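Local coordinates for protein putative alpha-galactosidase (Bacteroides fragilis, PDB 4NZJ) that probably hydrolyses terminal, non-reducing alpha-D-galactose residues from alpha-D-galactosides, as a member of glycosyl hydrolase family 27, at residues P28-I33 against G178-I183; F110-T115 against D142-L147; D153-I158 against A206-S211; R165-V170 against A210-D215. All coordinates share one frame; numbering follows the deposited sequence.

Contact 1: P28-I33 against G178-I183; sequences PFIFYI and GFKLGI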
# COMPACT_ATOMS: atom_id res chain seq x y z
N PRO A 28 -16.16 11.35 6.87
CA PRO A 28 -16.11 11.56 5.42
C PRO A 28 -15.60 10.34 4.67
O PRO A 28 -14.68 9.65 5.13
CB PRO A 28 -15.16 12.74 5.28
CG PRO A 28 -15.32 13.50 6.56
CD PRO A 28 -15.47 12.43 7.59
N PHE A 29 -16.21 10.09 3.51
CA PHE A 29 -15.90 8.97 2.65
C PHE A 29 -15.49 9.54 1.30
O PHE A 29 -16.19 10.38 0.74
CB PHE A 29 -17.15 8.10 2.49
CG PHE A 29 -16.96 6.89 1.62
CD1 PHE A 29 -16.95 7.00 0.23
CD2 PHE A 29 -16.85 5.63 2.19
CE1 PHE A 29 -16.78 5.89 -0.57
CE2 PHE A 29 -16.69 4.51 1.39
CZ PHE A 29 -16.66 4.64 0.01
N ILE A 30 -14.34 9.10 0.79
CA ILE A 30 -13.91 9.44 -0.57
C ILE A 30 -13.29 8.23 -1.25
O ILE A 30 -12.42 7.59 -0.69
CB ILE A 30 -12.89 10.61 -0.59
CG1 ILE A 30 -13.54 11.87 0.00
CG2 ILE A 30 -12.41 10.87 -2.01
CD1 ILE A 30 -12.69 13.12 -0.09
N PHE A 31 -13.76 7.92 -2.45
CA PHE A 31 -13.17 6.84 -3.23
C PHE A 31 -13.21 7.17 -4.71
O PHE A 31 -14.28 7.28 -5.31
CB PHE A 31 -13.91 5.52 -2.99
CG PHE A 31 -13.31 4.35 -3.71
CD1 PHE A 31 -12.07 3.86 -3.32
CD2 PHE A 31 -13.96 3.75 -4.78
CE1 PHE A 31 -11.50 2.78 -3.99
CE2 PHE A 31 -13.40 2.67 -5.45
CZ PHE A 31 -12.17 2.19 -5.04
N TYR A 32 -12.03 7.33 -5.30
CA TYR A 32 -11.91 7.42 -6.74
C TYR A 32 -11.90 6.01 -7.29
O TYR A 32 -11.16 5.15 -6.81
CB TYR A 32 -10.63 8.16 -7.15
CG TYR A 32 -10.35 8.09 -8.64
CD1 TYR A 32 -11.03 8.90 -9.54
CD2 TYR A 32 -9.41 7.20 -9.14
CE1 TYR A 32 -10.78 8.84 -10.90
CE2 TYR A 32 -9.15 7.13 -10.50
CZ TYR A 32 -9.84 7.95 -11.37
OH TYR A 32 -9.60 7.90 -12.73
N ILE A 33 -12.73 5.77 -8.31
CA ILE A 33 -12.83 4.45 -8.92
C ILE A 33 -11.66 4.26 -9.88
O ILE A 33 -11.66 4.85 -10.96
CB ILE A 33 -14.17 4.28 -9.66
CG1 ILE A 33 -15.35 4.50 -8.71
CG2 ILE A 33 -14.23 2.90 -10.31
CD1 ILE A 33 -16.66 4.78 -9.42
N GLY A 178 -9.54 12.64 -5.22
CA GLY A 178 -9.71 11.28 -4.75
C GLY A 178 -8.51 10.71 -4.00
O GLY A 178 -8.47 9.52 -3.71
N PHE A 179 -7.55 11.56 -3.66
CA PHE A 179 -6.40 11.14 -2.87
C PHE A 179 -6.67 11.32 -1.39
O PHE A 179 -7.49 12.15 -0.98
CB PHE A 179 -5.15 11.93 -3.25
CG PHE A 179 -4.64 11.66 -4.64
CD1 PHE A 179 -4.09 10.43 -4.97
CD2 PHE A 179 -4.69 12.65 -5.61
CE1 PHE A 179 -3.62 10.19 -6.25
CE2 PHE A 179 -4.21 12.41 -6.89
CZ PHE A 179 -3.67 11.18 -7.20
N LYS A 180 -5.93 10.55 -0.60
CA LYS A 180 -5.94 10.62 0.85
C LYS A 180 -4.61 11.20 1.32
O LYS A 180 -3.56 10.92 0.74
CB LYS A 180 -6.14 9.23 1.44
CG LYS A 180 -7.44 8.58 1.03
CD LYS A 180 -8.18 8.05 2.24
CE LYS A 180 -9.50 7.42 1.84
NZ LYS A 180 -10.12 8.17 0.71
N LEU A 181 -4.66 12.00 2.39
CA LEU A 181 -3.47 12.67 2.91
C LEU A 181 -2.94 11.99 4.16
O LEU A 181 -3.66 11.81 5.14
CB LEU A 181 -3.79 14.13 3.26
CG LEU A 181 -2.63 14.89 3.90
CD1 LEU A 181 -1.46 15.01 2.93
CD2 LEU A 181 -3.07 16.27 4.36
N GLY A 182 -1.66 11.64 4.14
CA GLY A 182 -0.97 11.14 5.31
C GLY A 182 -0.08 12.19 5.95
O GLY A 182 0.42 13.09 5.27
N ILE A 183 0.10 12.08 7.26
CA ILE A 183 0.95 12.98 8.01
C ILE A 183 1.78 12.14 8.97
O ILE A 183 1.56 10.93 9.09
CB ILE A 183 0.13 14.08 8.72
CG1 ILE A 183 0.98 15.34 8.95
CG2 ILE A 183 -0.48 13.57 10.02
CD1 ILE A 183 0.15 16.60 9.05
O HOH W 1 -12.89 7.17 2.37
O HOH W 2 -9.63 7.09 -3.61
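Gly178, the C-prime residue of the Schellman motif that ends helix 166-176, packs against Ile30 and Tyr32 of strand 28-36, and so forms part of the seam between the Ig-like domain and the TIM barrel. The motif closes through Gly178 N to His175 O and Phe179 N to Leu174 O. Ile30 presents its CG2 branch, set anti to the backbone N, to Gly178 CA at 3.9 Å; Tyr32 lays its CB on the same CA at 4.0 Å. With no side chain at Gly178, the strand rests directly on its CA, in a backbone turn of positive phi (83°). The Tyr32 ring swings away from the glycine, its OH bonded to Asp133 and its ring in a cation-pi contact with Arg132. Water 2 bridges the two backbones, accepting from Tyr32 N at 2.9 Å and donating to Gly178 O at 2.7 Å. Nearby, Lys180 bends at chi2 and chi4 and, in the conformer described, gives a hydrogen bond from NZ to Ile30 O of 2.8 Å, tilted 30° from the carbonyl plane; the second conformer may lack it. Water 1 accepts from Ile30 N at 2.9 Å and takes only a weak bond from Lys180 NZ. The domain junction therefore rests on close apolar packing against a bare glycine, with water 2 satisfying a strand N-H and the glycine carbonyl at once.

Contact 2: F110-T115 against D142-L147; sequences FGQHLT and DDFWQL
Asp143 OD1 is gripped by two donors, Phe144 N at 2.9 Å, on its anti side, and Thr191 OG1, and so helps shape the turn that presents Phe144 to Gln112. Phe144 gives one ring face to the glutamine. Gln112 CG, beside the backbone N (chi1 -66°), sits over the ring centre, 3.6 Å from the centroid and almost on the ring normal, as a CH-pi contact. The extended chi2 (-173°) then carries the amide on across the ring, its plane only 1° from that of the ring: CD is 3.7 Å from Phe144 CE2, with OE1 near CE2 and NE2 near CZ. Lys162 NZ bonds both Gln112 O and Phe144 O, one from each segment. Asp142 OD2 accepts Asp143 N at 2.9 Å from above its carboxylate plane, and Asp142 OD1 is held by Lys218 and Asn105. Asp143 OD2 bonds a glycerol, probably from the crystallisation liquor, though such molecules often mark pockets. The segment 142-147 follows barrel strand 138-140, at the end where TIM barrels carry their active sites, and 110-115 links helix 107-110 to helix 116-128, Leu114 resting on Val119 of the latter.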
# COMPACT_ATOMS: atom_id res chain seq x y z
N PHE A 110 12.02 14.14 -1.08
CA PHE A 110 12.07 15.56 -0.70
C PHE A 110 12.72 15.86 0.65
O PHE A 110 13.14 17.00 0.89
CB PHE A 110 10.66 16.15 -0.73
CG PHE A 110 10.05 16.19 -2.11
CD1 PHE A 110 10.62 16.96 -3.10
CD2 PHE A 110 8.92 15.45 -2.40
CE1 PHE A 110 10.08 16.99 -4.38
CE2 PHE A 110 8.36 15.48 -3.67
CZ PHE A 110 8.94 16.25 -4.66
N GLY A 111 12.81 14.86 1.53
CA GLY A 111 13.48 15.04 2.82
C GLY A 111 12.96 16.26 3.57
O GLY A 111 11.75 16.40 3.76
N GLN A 112 13.88 17.14 3.97
CA GLN A 112 13.55 18.36 4.71
C GLN A 112 13.08 19.50 3.81
O GLN A 112 12.93 20.63 4.28
CB GLN A 112 14.77 18.84 5.50
CG GLN A 112 15.19 17.90 6.61
CD GLN A 112 16.29 18.49 7.48
OE1 GLN A 112 16.25 19.67 7.81
NE2 GLN A 112 17.26 17.67 7.86
N HIS A 113 12.84 19.21 2.53
CA HIS A 113 12.53 20.25 1.55
C HIS A 113 11.20 20.02 0.85
O HIS A 113 11.01 20.44 -0.29
CB HIS A 113 13.68 20.35 0.54
CG HIS A 113 14.94 20.87 1.15
ND1 HIS A 113 15.20 22.22 1.30
CD2 HIS A 113 16.01 20.22 1.68
CE1 HIS A 113 16.38 22.38 1.87
NE2 HIS A 113 16.89 21.18 2.12
N LEU A 114 10.26 19.39 1.55
CA LEU A 114 8.91 19.24 1.02
C LEU A 114 8.18 20.56 1.17
O LEU A 114 8.40 21.31 2.12
CB LEU A 114 8.16 18.13 1.76
CG LEU A 114 6.78 17.76 1.19
CD1 LEU A 114 6.91 17.14 -0.19
CD2 LEU A 114 6.05 16.82 2.13
N THR A 115 7.33 20.87 0.20
CA THR A 115 6.50 22.08 0.23
C THR A 115 5.12 21.75 -0.31
O THR A 115 4.93 20.70 -0.93
CB THR A 115 7.08 23.20 -0.64
OG1 THR A 115 7.03 22.79 -2.02
CG2 THR A 115 8.53 23.52 -0.25
N ASP A 142 5.89 13.27 5.31
CA ASP A 142 6.72 12.66 6.33
C ASP A 142 7.23 13.73 7.32
O ASP A 142 6.54 14.71 7.57
CB ASP A 142 7.85 11.86 5.67
CG ASP A 142 8.34 10.71 6.54
OD1 ASP A 142 7.69 9.64 6.56
OD2 ASP A 142 9.37 10.89 7.23
N ASP A 143 8.43 13.54 7.87
CA ASP A 143 8.94 14.37 8.97
C ASP A 143 9.23 15.81 8.48
O ASP A 143 9.37 16.06 7.28
CB ASP A 143 10.22 13.70 9.51
CG ASP A 143 10.57 14.07 10.95
OD1 ASP A 143 9.92 14.93 11.59
OD2 ASP A 143 11.54 13.45 11.45
N PHE A 144 9.31 16.74 9.43
CA PHE A 144 9.67 18.15 9.17
C PHE A 144 8.60 19.02 8.50
O PHE A 144 8.92 20.11 8.00
CB PHE A 144 10.98 18.28 8.37
CG PHE A 144 12.20 17.75 9.06
CD1 PHE A 144 12.59 16.43 8.88
CD2 PHE A 144 12.99 18.59 9.83
CE1 PHE A 144 13.74 15.95 9.49
CE2 PHE A 144 14.14 18.11 10.44
CZ PHE A 144 14.51 16.79 10.27
N TRP A 145 7.34 18.59 8.49
CA TRP A 145 6.24 19.50 8.12
C TRP A 145 5.98 20.52 9.23
O TRP A 145 5.41 21.59 8.99
CB TRP A 145 4.96 18.72 7.80
CG TRP A 145 4.42 17.96 8.97
CD1 TRP A 145 4.68 16.66 9.29
CD2 TRP A 145 3.54 18.47 9.98
NE1 TRP A 145 4.02 16.33 10.46
CE2 TRP A 145 3.32 17.42 10.89
CE3 TRP A 145 2.94 19.71 10.20
CZ2 TRP A 145 2.50 17.58 12.01
CZ3 TRP A 145 2.13 19.86 11.31
CH2 TRP A 145 1.92 18.80 12.21
N GLN A 146 6.39 20.16 10.45
CA GLN A 146 6.19 20.98 11.64
C GLN A 146 7.49 21.62 12.12
O GLN A 146 8.59 21.17 11.75
CB GLN A 146 5.58 20.12 12.77
CG GLN A 146 6.52 19.09 13.41
CD GLN A 146 6.57 17.77 12.66
OE1 GLN A 146 6.96 17.71 11.48
NE2 GLN A 146 6.17 16.68 13.33
N LEU A 147 7.36 22.64 12.96
CA LEU A 147 8.51 23.34 13.52
C LEU A 147 9.09 22.55 14.70
O LEU A 147 8.44 21.64 15.23
CB LEU A 147 8.12 24.75 13.96
CG LEU A 147 7.64 25.68 12.84
CD1 LEU A 147 7.32 27.06 13.40
CD2 LEU A 147 8.66 25.79 11.72

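Contact 3: D153-I158 against A206-S211; sequences DGHLQI and AKDFAS
Segment 153-158, which brings His155 to Asp208 of helix 202-212 on the outside of the TIM barrel, is part of the loop between strand 138-140 and helix 166-176. It opens with an Asx turn: Asp153 OD1 accepts His155 N at 3.0 Å, and Gly154 takes the positive phi at its bend. His155 comes next and supplies the polar link. Its chi1 of -65° sets the ring beside the backbone N and chi2 (-102°) turns ND1 to the helix, where it donates to Asp208 OD2 over 2.7 Å. The bond is almost straight, 176° at the hydrogen, lies in the imidazole plane and uses the syn lone pair of OD2. At Leu156 the main chain joins the same oxygen through water. Water 3 accepts from Leu156 N and donates to Asp208 OD2 at 2.6 Å, while water 4 donates to Leu156 O and to Asp208 OD2 at 2.8 Å. Three donors thus converge on OD2, which probably stabilises its negative charge and fixes the rotation of the carboxylate. Leu156 is directed toward helix 202-212 and sets CD1 obliquely on the end of the Phe209 ring, 3.9 Å from CZ; its side chain also touches Asp205 and Cys196. Farther along, Ile158 leans on Trp212. Within the helix, Ser211 OG donates to Asp208 O over 2.7 Å.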
# COMPACT_ATOMS: atom_id res chain seq x y z
N ASP A 153 0.79 27.93 22.61
CA ASP A 153 -0.65 27.63 22.63
C ASP A 153 -1.01 26.15 22.77
O ASP A 153 -2.19 25.81 22.88
CB ASP A 153 -1.34 28.22 21.39
CG ASP A 153 -0.94 27.54 20.09
OD1 ASP A 153 -0.13 26.59 20.07
OD2 ASP A 153 -1.46 27.97 19.04
N GLY A 154 -0.01 25.27 22.77
CA GLY A 154 -0.23 23.84 23.01
C GLY A 154 -0.37 23.02 21.75
O GLY A 154 -0.62 21.82 21.84
N HIS A 155 -0.21 23.65 20.59
CA HIS A 155 -0.39 22.97 19.30
C HIS A 155 0.92 22.85 18.52
O HIS A 155 1.79 23.72 18.61
CB HIS A 155 -1.39 23.74 18.44
CG HIS A 155 -2.77 23.76 19.01
ND1 HIS A 155 -3.78 22.94 18.55
CD2 HIS A 155 -3.31 24.49 20.01
CE1 HIS A 155 -4.88 23.17 19.24
NE2 HIS A 155 -4.63 24.10 20.13
N LEU A 156 1.02 21.79 17.73
CA LEU A 156 2.08 21.67 16.74
C LEU A 156 2.02 22.89 15.83
O LEU A 156 0.94 23.41 15.55
CB LEU A 156 1.89 20.40 15.91
CG LEU A 156 2.09 19.09 16.68
CD1 LEU A 156 1.55 17.93 15.85
CD2 LEU A 156 3.55 18.88 17.04
N GLN A 157 3.18 23.36 15.40
CA GLN A 157 3.25 24.51 14.50
C GLN A 157 3.59 24.05 13.10
O GLN A 157 4.64 23.47 12.88
CB GLN A 157 4.32 25.49 14.97
CG GLN A 157 4.09 26.05 16.36
CD GLN A 157 5.14 27.08 16.71
OE1 GLN A 157 4.99 28.26 16.41
NE2 GLN A 157 6.22 26.64 17.35
N ILE A 158 2.69 24.29 12.15
CA ILE A 158 2.98 23.99 10.75
C ILE A 158 4.11 24.91 10.29
O ILE A 158 4.12 26.09 10.62
CB ILE A 158 1.74 24.21 9.86
CG1 ILE A 158 0.63 23.22 10.22
CG2 ILE A 158 2.12 24.05 8.39
CD1 ILE A 158 -0.74 23.66 9.78
N ALA A 206 -4.28 14.78 17.36
CA ALA A 206 -5.25 14.04 16.56
C ALA A 206 -6.40 14.93 16.10
O ALA A 206 -6.82 14.86 14.94
CB ALA A 206 -5.78 12.85 17.34
N LYS A 207 -6.90 15.78 16.99
CA LYS A 207 -8.00 16.69 16.65
C LYS A 207 -7.55 17.69 15.59
O LYS A 207 -8.32 18.03 14.68
CB LYS A 207 -8.53 17.42 17.89
CG LYS A 207 -9.35 16.52 18.81
CD LYS A 207 -10.60 16.02 18.11
CE LYS A 207 -11.36 15.02 18.97
NZ LYS A 207 -11.42 15.44 20.39
N ASP A 208 -6.31 18.15 15.69
CA ASP A 208 -5.77 19.05 14.66
C ASP A 208 -5.67 18.33 13.32
O ASP A 208 -6.11 18.85 12.29
CB ASP A 208 -4.41 19.62 15.07
CG ASP A 208 -4.51 20.77 16.06
OD1 ASP A 208 -5.61 21.33 16.28
OD2 ASP A 208 -3.45 21.16 16.61
N PHE A 209 -5.09 17.12 13.34
CA PHE A 209 -4.98 16.34 12.11
C PHE A 209 -6.35 16.17 11.45
O PHE A 209 -6.49 16.37 10.23
CB PHE A 209 -4.35 14.96 12.36
CG PHE A 209 -2.96 15.00 12.93
CD1 PHE A 209 -2.10 16.06 12.67
CD2 PHE A 209 -2.50 13.95 13.72
CE1 PHE A 209 -0.82 16.08 13.21
CE2 PHE A 209 -1.23 13.97 14.25
CZ PHE A 209 -0.39 15.04 14.00
N ALA A 210 -7.36 15.82 12.24
CA ALA A 210 -8.71 15.63 11.71
C ALA A 210 -9.28 16.93 11.15
O ALA A 210 -9.89 16.93 10.08
CB ALA A 210 -9.62 15.05 12.78
N SER A 211 -9.05 18.04 11.84
CA SER A 211 -9.53 19.34 11.36
C SER A 211 -8.90 19.72 10.02
O SER A 211 -9.51 20.44 9.21
CB SER A 211 -9.29 20.45 12.40
OG SER A 211 -7.94 20.87 12.44
O HOH W 3 -1.18 20.16 17.54
O HOH W 4 -1.66 22.61 15.02

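Contact 4: R165-V170 against A210-D215; sequences RGIKYV and ASWGVD
Trp212 offers one face of its indole to Ile167, whose CG1 lies 3.9 Å above the plane near the rim of the benzo ring. Ile167 CB comes in more obliquely, 3.8 Å from Trp212 CE3, and CG2 reaches both CE3 and Trp212 CB, so that CB and both branches, CG1 and CG2, touch the tryptophan. A second flat pair lies within 165-170: the guanidinium of Arg165 lies over one face of the Tyr169 ring, and its NH2 forms a salt bridge to Glu116. Beside the indole the backbones draw close. Lys168 CA points a C-H at Trp212 O, 3.4 Å away and 158° at the hydrogen. With CG anti to the backbone N (chi1 -167°), the lysine chain stretches past the helix end, its CD 3.6 Å from Ser211 O, before NZ bends back to Asp172 in a salt bridge. Helix 202-212 stops here in a Schellman motif, with Gly213 at positive phi and its N bonded to Ala210 O at 3.0 Å. One carbonyl, Trp212 O, thus receives a C-H of the neighbouring helix, and Ser211 O lies against the lysine's methylenes; the ammonium, although paired with Asp172, may add modestly to the electrostatics at this helix C-terminus.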
# COMPACT_ATOMS: atom_id res chain seq x y z
N ARG A 165 -0.28 27.94 3.00
CA ARG A 165 -1.73 27.94 3.17
C ARG A 165 -2.17 26.83 4.11
O ARG A 165 -3.35 26.49 4.16
CB ARG A 165 -2.42 27.84 1.81
CG ARG A 165 -2.15 29.07 0.96
CD ARG A 165 -2.83 29.01 -0.40
NE ARG A 165 -2.15 28.12 -1.33
CZ ARG A 165 -2.41 28.08 -2.64
NH1 ARG A 165 -3.35 28.86 -3.16
NH2 ARG A 165 -1.75 27.24 -3.43
N GLY A 166 -1.23 26.29 4.88
CA GLY A 166 -1.52 25.23 5.83
C GLY A 166 -1.62 23.86 5.20
O GLY A 166 -1.50 23.70 3.98
N ILE A 167 -1.85 22.87 6.05
CA ILE A 167 -2.03 21.49 5.64
C ILE A 167 -3.42 21.28 5.04
O ILE A 167 -3.58 20.50 4.10
CB ILE A 167 -1.81 20.51 6.82
CG1 ILE A 167 -0.39 20.65 7.39
CG2 ILE A 167 -2.08 19.07 6.40
CD1 ILE A 167 0.71 20.30 6.42
N LYS A 168 -4.43 21.96 5.58
CA LYS A 168 -5.79 21.77 5.07
C LYS A 168 -5.92 22.07 3.58
O LYS A 168 -6.66 21.38 2.88
CB LYS A 168 -6.82 22.59 5.86
CG LYS A 168 -8.26 22.17 5.55
CD LYS A 168 -9.27 22.82 6.47
CE LYS A 168 -10.66 22.25 6.25
NZ LYS A 168 -11.10 22.34 4.82
N TYR A 169 -5.20 23.08 3.10
CA TYR A 169 -5.22 23.40 1.66
C TYR A 169 -4.78 22.18 0.84
O TYR A 169 -5.40 21.84 -0.17
CB TYR A 169 -4.34 24.61 1.34
CG TYR A 169 -4.45 25.03 -0.11
CD1 TYR A 169 -3.66 24.44 -1.09
CD2 TYR A 169 -5.38 25.99 -0.50
CE1 TYR A 169 -3.79 24.81 -2.42
CE2 TYR A 169 -5.51 26.36 -1.82
CZ TYR A 169 -4.71 25.77 -2.78
OH TYR A 169 -4.84 26.15 -4.10
N VAL A 170 -3.71 21.54 1.28
CA VAL A 170 -3.18 20.36 0.62
C VAL A 170 -4.21 19.22 0.67
O VAL A 170 -4.50 18.59 -0.35
CB VAL A 170 -1.85 19.91 1.26
CG1 VAL A 170 -1.35 18.61 0.65
CG2 VAL A 170 -0.81 21.02 1.13
N ALA A 210 -7.36 15.82 12.24
CA ALA A 210 -8.71 15.63 11.71
C ALA A 210 -9.28 16.93 11.15
O ALA A 210 -9.89 16.93 10.08
CB ALA A 210 -9.62 15.05 12.78
N SER A 211 -9.05 18.04 11.84
CA SER A 211 -9.53 19.34 11.36
C SER A 211 -8.90 19.72 10.02
O SER A 211 -9.51 20.44 9.21
CB SER A 211 -9.29 20.45 12.40
OG SER A 211 -7.94 20.87 12.44
N TRP A 212 -7.68 19.25 9.77
CA TRP A 212 -6.99 19.52 8.51
C TRP A 212 -7.39 18.56 7.39
O TRP A 212 -7.01 18.78 6.24
CB TRP A 212 -5.48 19.45 8.69
CG TRP A 212 -4.95 20.38 9.72
CD1 TRP A 212 -5.53 21.53 10.18
CD2 TRP A 212 -3.70 20.26 10.40
NE1 TRP A 212 -4.73 22.12 11.12
CE2 TRP A 212 -3.60 21.36 11.28
CE3 TRP A 212 -2.66 19.32 10.37
CZ2 TRP A 212 -2.49 21.55 12.12
CZ3 TRP A 212 -1.57 19.50 11.20
CH2 TRP A 212 -1.49 20.61 12.07
N GLY A 213 -8.11 17.49 7.73
CA GLY A 213 -8.54 16.51 6.74
C GLY A 213 -7.56 15.37 6.52
O GLY A 213 -7.59 14.71 5.48
N VAL A 214 -6.69 15.13 7.49
CA VAL A 214 -5.73 14.03 7.43
C VAL A 214 -6.47 12.68 7.42
O VAL A 214 -7.47 12.50 8.12
CB VAL A 214 -4.75 14.11 8.61
CG1 VAL A 214 -3.94 12.82 8.77
CG2 VAL A 214 -3.84 15.31 8.44
N ASP A 215 -5.95 11.75 6.62
CA ASP A 215 -6.55 10.43 6.43
C ASP A 215 -5.67 9.28 6.93
O ASP A 215 -6.13 8.14 7.02
CB ASP A 215 -6.82 10.23 4.94
CG ASP A 215 -7.71 11.32 4.37
OD1 ASP A 215 -8.87 11.41 4.81
OD2 ASP A 215 -7.23 12.10 3.51

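Overall arrangement
Contacts 2, 3 and 4 lie within the TIM barrel, while contact 1 joins the barrel to the N-terminal Ig-like domain. Strand 180-186, used by contact 1, comes between helices 166-176 and 202-212 in the chain; contact 4 pairs these helices, so the two contacts interlock along the sequence. Their centres are 12 Å apart, and Leu181 O probably bonds Asp215 N. Contacts 3 and 4 share Ala210 and Ser211 of helix 202-212, their centres 10 Å apart. Contact 2, in the loops that follow the strands, lies about 15 Å from contact 4 between centres; Trp145 bridges them, touching Trp212, Leu156, Ile158 and Ile183. One continuous packing therefore runs from domain seam to loop end.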